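Local coordinates for subtilisin-like protein (Prochloron didemni, PDB 3ZXY), which is the protease domain of PatA, probably a subtilisin-type serine endopeptidase that takes part in patellamide processing, at residues 187-191 with 261-267; 4-10 with 223-229; 120-126 with 154-158. The protein carries 1 engineered substitution. One frame throughout, in Å; residues are numbered along the deposited sequence.

In the fold
Near the N terminus, 4-10 is the loop before strand 11-16. This loop meets helix 210-230 in contact 2, which closes a loop of 212 residues. Contact 3 is nested inside that loop. It joins the start of helix 124-135 to the turn after strand 152-154. The centres of contacts 2 and 3 lie about 29 Å apart, on opposite sides of the chain's centre. Next comes strand 187-191, an outer strand of the seven-stranded parallel sheet. Its partner, 261-267, follows helix 237-247, so contact 1 crosses contact 2 along the chain. Together the contacts tie the N-terminal loop, the long helix, the sheet edge and a peripheral turn into the subtilase fold.

Contact 1: residues 187-191 with 261-267; sequences GILAP and RCLAGRL
Strand 187-191 is an outer strand of the parallel sheet, and 261-267 borders it in the same direction. L189 and R266 form a single parallel bridge. L189 N donates to G265 O (2.9 Å), nearly straight at 170°, and L267 N donates to L189 O (2.8 Å). Two residues earlier on the strand, G187 O accepts from A264 N (2.8 Å), part of the type II' turn C262-G265. A264 CB also sits tightly on that oxygen, 3.0 Å from G187 O. The L189 side chain packs beside the turn: CD2 meets L263 CD1 at 3.8 Å, the two side chains crossing at about a right angle, while CD1 lies 3.7 Å from R261 O. L267 packs elsewhere along the strand. Its CG is anti to the backbone N (chi1 176°), and the branched end reaches two neighbours: CD1 lies 4.0 Å from I188 CD1, and CD2 lies 4.0 Å from A190 CB. I188 and A190 also touch V217 of helix 210-230. The R266 side chain turns away, and its NH2 bonds P250 O. A disulfide from C262 to C251 fastens the turn. Strand 162-167 bonds the other edge, so this is the border of the parallel sheet in the three-layer alpha/beta subtilase fold.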
# COMPACT_ATOMS: atom_id res chain seq x y z
N GLY A 187 10.03 8.17 -2.21
CA GLY A 187 9.50 7.67 -0.94
C GLY A 187 8.86 8.77 -0.12
O GLY A 187 9.29 9.91 -0.14
N ILE A 188 7.82 8.39 0.62
CA ILE A 188 7.21 9.28 1.58
C ILE A 188 7.03 8.56 2.91
O ILE A 188 6.92 7.34 2.94
CB ILE A 188 5.86 9.88 1.09
CG1 ILE A 188 4.83 8.80 0.81
CG2 ILE A 188 6.12 10.81 -0.09
CD1 ILE A 188 3.47 9.45 0.55
N LEU A 189 7.01 9.33 3.98
CA LEU A 189 6.76 8.77 5.31
C LEU A 189 5.28 8.80 5.63
O LEU A 189 4.60 9.82 5.43
CB LEU A 189 7.51 9.57 6.39
CG LEU A 189 9.03 9.58 6.35
CD1 LEU A 189 9.58 10.49 7.44
CD2 LEU A 189 9.60 8.16 6.50
N ALA A 190 4.77 7.71 6.19
CA ALA A 190 3.39 7.67 6.65
C ALA A 190 3.38 7.06 8.05
O ALA A 190 4.36 6.46 8.48
CB ALA A 190 2.50 6.90 5.68
N PRO A 191 2.27 7.23 8.79
CA PRO A 191 2.25 6.71 10.14
C PRO A 191 2.51 5.21 10.15
O PRO A 191 1.88 4.48 9.39
CB PRO A 191 0.82 7.02 10.61
CG PRO A 191 0.45 8.20 9.82
CD PRO A 191 1.06 8.00 8.47
N ARG A 261 16.55 10.98 6.19
CA ARG A 261 15.59 10.01 6.66
C ARG A 261 14.15 10.54 6.56
O ARG A 261 13.22 9.83 6.84
CB ARG A 261 15.99 9.55 8.06
CG ARG A 261 17.44 9.10 8.07
CD ARG A 261 17.76 8.23 9.26
NE ARG A 261 17.25 8.81 10.49
CZ ARG A 261 17.85 9.78 11.15
NH1 ARG A 261 19.00 10.29 10.71
NH2 ARG A 261 17.31 10.25 12.27
N CYS A 262 13.99 11.78 6.09
CA CYS A 262 12.66 12.31 5.79
C CYS A 262 12.13 11.83 4.41
O CYS A 262 10.96 12.00 4.10
CB CYS A 262 12.70 13.83 5.84
SG CYS A 262 11.08 14.57 6.11
N LEU A 263 13.00 11.22 3.61
CA LEU A 263 12.67 10.77 2.25
C LEU A 263 12.23 11.99 1.45
O LEU A 263 12.85 13.06 1.61
CB LEU A 263 11.64 9.65 2.26
CG LEU A 263 11.93 8.49 3.23
CD1 LEU A 263 10.91 7.39 3.02
CD2 LEU A 263 13.36 7.95 3.11
N ALA A 264 11.21 11.87 0.60
CA ALA A 264 10.71 13.06 -0.08
C ALA A 264 9.89 13.95 0.84
O ALA A 264 9.57 15.09 0.47
CB ALA A 264 9.89 12.66 -1.30
N GLY A 265 9.53 13.42 2.01
CA GLY A 265 8.74 14.14 2.98
C GLY A 265 7.68 13.31 3.66
O GLY A 265 7.51 12.12 3.38
N ARG A 266 6.94 13.96 4.55
CA ARG A 266 5.85 13.34 5.26
C ARG A 266 4.53 13.44 4.52
O ARG A 266 4.20 14.51 3.97
CB ARG A 266 5.70 14.06 6.60
CG ARG A 266 6.91 13.93 7.48
CD ARG A 266 6.66 14.69 8.76
NE ARG A 266 6.81 16.13 8.56
CZ ARG A 266 5.94 17.07 8.95
NH1 ARG A 266 4.80 16.76 9.56
NH2 ARG A 266 6.24 18.35 8.74
N LEU A 267 3.75 12.36 4.54
CA LEU A 267 2.42 12.33 3.95
C LEU A 267 1.61 13.53 4.41
O LEU A 267 1.50 13.81 5.60
CB LEU A 267 1.70 11.05 4.36
CG LEU A 267 0.26 10.87 3.91
CD1 LEU A 267 0.16 10.78 2.40
CD2 LEU A 267 -0.28 9.61 4.61

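Contact 2: residues 4-10 with 223-229; sequences LKGDHNI and LLLSEQV
An Asx turn inside a type I turn, D7 to I10, leads into strand 11-16 of the subtilase fold and lies against helix 210-230. D7 and S226 are at the middle of the contact. D7 N makes a weak, bent bond to S226 OG (3.0 Å, 128°), and that hydroxyl is also bonded to A222 O one helical turn back. The D7 carboxylate extends with CG anti to the backbone N (chi1 -174°). Its OD1 uses the anti lone pair to accept from N9 N at 2.7 Å. Its OD2 lies 3.5 Å from V229 CG1, and a water donates both to OD2 and to S226 O, linking turn and helix. With an alanine in place of D7, N9 N would probably lose its side-chain acceptor and the water its carboxylate partner, setting the turn freer to shift on the helix. I10 fills the apolar side. Its CD1 is 3.8 Å from both L225 CB and V229 CG2. The I10 side chain crosses that of L225 at about a right angle and runs past V229 in the opposite direction. At the other end of the contact, the L223 methyl CD2 lies against the loop backbone, 3.4 Å from G6 N.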
# COMPACT_ATOMS: atom_id res chain seq x y z
N LEU A 4 -14.80 11.18 3.90
CA LEU A 4 -14.49 10.65 2.58
C LEU A 4 -14.37 9.14 2.68
O LEU A 4 -13.74 8.61 3.61
CB LEU A 4 -13.17 11.22 2.06
CG LEU A 4 -13.10 12.72 1.92
CD1 LEU A 4 -11.79 13.05 1.19
CD2 LEU A 4 -14.31 13.25 1.19
N LYS A 5 -14.97 8.44 1.72
CA LYS A 5 -15.01 6.97 1.83
C LYS A 5 -14.56 6.23 0.60
O LYS A 5 -14.38 5.03 0.66
CB LYS A 5 -16.43 6.54 2.16
CG LYS A 5 -16.87 6.97 3.55
CD LYS A 5 -18.33 6.64 3.80
CE LYS A 5 -18.78 7.16 5.15
NZ LYS A 5 -20.27 7.13 5.28
N GLY A 6 -14.39 6.93 -0.51
CA GLY A 6 -13.96 6.31 -1.73
C GLY A 6 -15.10 6.05 -2.69
O GLY A 6 -16.26 6.24 -2.37
N ASP A 7 -14.72 5.60 -3.88
CA ASP A 7 -15.64 5.36 -4.99
C ASP A 7 -15.47 3.90 -5.40
O ASP A 7 -14.35 3.44 -5.58
CB ASP A 7 -15.29 6.32 -6.14
CG ASP A 7 -16.27 6.27 -7.30
OD1 ASP A 7 -16.50 5.18 -7.84
OD2 ASP A 7 -16.81 7.31 -7.72
N HIS A 8 -16.59 3.19 -5.58
CA HIS A 8 -16.51 1.78 -5.93
C HIS A 8 -15.92 1.53 -7.30
O HIS A 8 -15.54 0.41 -7.59
CB HIS A 8 -17.87 1.09 -5.78
CG HIS A 8 -18.88 1.47 -6.84
ND1 HIS A 8 -19.88 2.33 -6.61
CD2 HIS A 8 -19.06 0.99 -8.15
CE1 HIS A 8 -20.64 2.44 -7.72
NE2 HIS A 8 -20.13 1.63 -8.66
N ASN A 9 -15.81 2.56 -8.13
CA ASN A 9 -15.15 2.44 -9.44
C ASN A 9 -13.61 2.40 -9.36
O ASN A 9 -12.95 2.10 -10.36
CB ASN A 9 -15.59 3.56 -10.38
CG ASN A 9 -17.04 3.45 -10.77
OD1 ASN A 9 -17.85 4.34 -10.51
ND2 ASN A 9 -17.39 2.34 -11.39
N ILE A 10 -13.05 2.67 -8.19
CA ILE A 10 -11.60 2.58 -7.98
C ILE A 10 -11.27 1.24 -7.35
O ILE A 10 -11.83 0.88 -6.31
CB ILE A 10 -11.10 3.75 -7.10
CG1 ILE A 10 -11.41 5.07 -7.79
CG2 ILE A 10 -9.60 3.61 -6.78
CD1 ILE A 10 -10.84 5.23 -9.19
N LEU A 223 -8.45 7.46 -2.28
CA LEU A 223 -9.33 8.61 -2.07
C LEU A 223 -9.04 9.72 -3.08
O LEU A 223 -9.97 10.37 -3.54
CB LEU A 223 -9.22 9.14 -0.65
CG LEU A 223 -9.70 8.17 0.44
CD1 LEU A 223 -9.52 8.83 1.79
CD2 LEU A 223 -11.16 7.75 0.23
N LEU A 224 -7.77 9.93 -3.42
CA LEU A 224 -7.44 10.94 -4.44
C LEU A 224 -7.96 10.53 -5.82
O LEU A 224 -8.51 11.36 -6.55
CB LEU A 224 -5.93 11.21 -4.44
CG LEU A 224 -5.43 11.98 -3.21
CD1 LEU A 224 -3.92 11.82 -3.09
CD2 LEU A 224 -5.83 13.45 -3.28
N LEU A 225 -7.81 9.27 -6.19
CA LEU A 225 -8.43 8.77 -7.42
C LEU A 225 -9.94 8.92 -7.40
O LEU A 225 -10.55 9.26 -8.40
CB LEU A 225 -8.06 7.30 -7.67
CG LEU A 225 -6.61 6.99 -7.98
CD1 LEU A 225 -6.40 5.48 -7.95
CD2 LEU A 225 -6.25 7.55 -9.35
N SER A 226 -10.55 8.66 -6.25
CA SER A 226 -11.99 8.78 -6.12
C SER A 226 -12.42 10.23 -6.34
O SER A 226 -13.45 10.50 -6.97
CB SER A 226 -12.42 8.27 -4.75
OG SER A 226 -12.16 6.88 -4.63
N GLU A 227 -11.61 11.15 -5.85
CA GLU A 227 -11.86 12.57 -6.08
C GLU A 227 -11.75 12.92 -7.56
O GLU A 227 -12.54 13.72 -8.07
CB GLU A 227 -10.91 13.42 -5.24
CG GLU A 227 -11.43 14.83 -5.01
CD GLU A 227 -12.70 14.85 -4.17
OE1 GLU A 227 -12.89 13.95 -3.31
OE2 GLU A 227 -13.51 15.78 -4.35
N GLN A 228 -10.77 12.37 -8.26
CA GLN A 228 -10.67 12.60 -9.69
C GLN A 228 -11.95 12.17 -10.39
O GLN A 228 -12.47 12.91 -11.23
CB GLN A 228 -9.46 11.88 -10.29
CG GLN A 228 -8.13 12.48 -9.88
CD GLN A 228 -6.93 11.70 -10.38
OE1 GLN A 228 -6.98 10.50 -10.56
NE2 GLN A 228 -5.80 12.39 -10.54
N VAL A 229 -12.47 10.99 -10.06
CA VAL A 229 -13.72 10.50 -10.66
C VAL A 229 -14.87 11.49 -10.39
O VAL A 229 -15.66 11.82 -11.28
CB VAL A 229 -14.08 9.10 -10.13
CG1 VAL A 229 -15.44 8.64 -10.63
CG2 VAL A 229 -13.01 8.11 -10.52
O HOH W 1 -16.08 9.50 -6.83

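Contact 3: residues 120-126 with 154-158; sequences GEADGWL and VPAAL
This is an apolar contact with no hydrogen bond across it. G120, A122 and L126, on the way into helix 124-135, pack on V154, A157 and L158 around the turn that follows strand 152-154. L158 meets three residues of the other segment. Both its methyls meet A122 CB, CD1 at 4.0 Å and CD2 at 4.0 Å. CD1 also lies against L126 CG at 4.0 Å, the two leucines crossing obliquely. L126 has CG anti to its own N (chi1 -178°), which sets its branched end against L158 and P155. V154 packs on the backbone carbonyls: CG1 is 3.4 Å from E121 O and 3.5 Å from G120 O, and L158 CD2 is likewise 3.5 Å from G120 O. G120 lies close over A157, with G120 CA 4.1 Å from A157 CB, so a CB on G120 would be tight against that methyl. The E121 side chain turns away and is bonded by the backbone N atoms of F119 and D118. The turn P155-L158 is type I, closed by L158 N to P155 O (3.0 Å), and the peptide bond before P155 is cis. A cis proline at such a turn, between a short outlying strand and the next strand of the main sheet, is also a feature of subtilisin.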
# COMPACT_ATOMS: atom_id res chain seq x y z
N GLY A 120 18.98 -1.67 -5.34
CA GLY A 120 17.65 -1.64 -5.93
C GLY A 120 17.54 -2.50 -7.18
O GLY A 120 16.59 -2.33 -7.97
N GLU A 121 18.50 -3.40 -7.37
CA GLU A 121 18.45 -4.42 -8.43
C GLU A 121 17.32 -5.40 -8.15
O GLU A 121 16.99 -5.68 -7.01
CB GLU A 121 19.79 -5.17 -8.57
CG GLU A 121 20.15 -6.19 -7.47
CD GLU A 121 20.71 -5.58 -6.19
OE1 GLU A 121 20.82 -4.34 -6.13
OE2 GLU A 121 21.06 -6.33 -5.22
N ALA A 122 16.73 -5.92 -9.22
CA ALA A 122 15.63 -6.87 -9.10
C ALA A 122 15.71 -7.87 -10.24
O ALA A 122 16.34 -7.62 -11.27
CB ALA A 122 14.30 -6.15 -9.13
N ASP A 123 15.09 -9.02 -10.02
CA ASP A 123 14.99 -10.05 -11.05
C ASP A 123 14.20 -9.50 -12.22
O ASP A 123 13.29 -8.66 -12.04
CB ASP A 123 14.31 -11.30 -10.49
CG ASP A 123 15.15 -12.01 -9.42
OD1 ASP A 123 16.41 -12.03 -9.52
OD2 ASP A 123 14.54 -12.56 -8.47
N GLY A 124 14.53 -9.97 -13.41
CA GLY A 124 13.90 -9.49 -14.63
C GLY A 124 12.39 -9.65 -14.63
O GLY A 124 11.69 -8.79 -15.17
N TRP A 125 11.88 -10.72 -14.02
CA TRP A 125 10.43 -10.94 -13.99
C TRP A 125 9.75 -9.84 -13.23
O TRP A 125 8.66 -9.37 -13.62
CB TRP A 125 10.06 -12.25 -13.31
CG TRP A 125 10.59 -13.50 -13.93
CD1 TRP A 125 11.59 -14.34 -13.44
CD2 TRP A 125 10.16 -14.12 -15.19
NE1 TRP A 125 11.80 -15.39 -14.28
CE2 TRP A 125 10.98 -15.32 -15.35
CE3 TRP A 125 9.22 -13.80 -16.17
CZ2 TRP A 125 10.84 -16.16 -16.45
CZ3 TRP A 125 9.08 -14.66 -17.27
CH2 TRP A 125 9.88 -15.81 -17.41
N LEU A 126 10.36 -9.42 -12.11
CA LEU A 126 9.78 -8.37 -11.28
C LEU A 126 9.92 -7.02 -11.97
O LEU A 126 8.97 -6.24 -11.96
CB LEU A 126 10.40 -8.34 -9.87
CG LEU A 126 9.82 -7.30 -8.91
CD1 LEU A 126 8.30 -7.46 -8.75
CD2 LEU A 126 10.49 -7.41 -7.56
N VAL A 154 13.28 -3.93 -2.97
CA VAL A 154 12.44 -4.03 -4.15
C VAL A 154 11.17 -4.77 -3.77
O VAL A 154 11.20 -5.73 -2.97
CB VAL A 154 13.19 -4.70 -5.33
CG1 VAL A 154 14.37 -3.83 -5.76
CG2 VAL A 154 13.65 -6.12 -5.01
N PRO A 155 10.03 -4.37 -4.34
CA PRO A 155 9.85 -3.40 -5.42
C PRO A 155 9.84 -1.91 -5.07
O PRO A 155 9.74 -1.09 -5.98
CB PRO A 155 8.49 -3.80 -6.00
CG PRO A 155 7.74 -4.33 -4.84
CD PRO A 155 8.77 -5.08 -4.04
N ALA A 156 9.93 -1.56 -3.80
CA ALA A 156 9.87 -0.15 -3.41
C ALA A 156 10.81 0.77 -4.20
O ALA A 156 10.45 1.92 -4.46
CB ALA A 156 10.14 -0.00 -1.92
N ALA A 157 12.01 0.30 -4.55
CA ALA A 157 13.02 1.10 -5.24
C ALA A 157 12.88 1.16 -6.77
O ALA A 157 13.67 1.82 -7.46
CB ALA A 157 14.43 0.60 -4.88
N LEU A 158 11.88 0.47 -7.32
CA LEU A 158 11.81 0.29 -8.77
C LEU A 158 11.10 1.46 -9.45
O LEU A 158 10.42 2.24 -8.80
CB LEU A 158 11.17 -1.05 -9.11
CG LEU A 158 11.99 -2.27 -8.68
CD1 LEU A 158 11.27 -3.56 -9.08
CD2 LEU A 158 13.39 -2.26 -9.27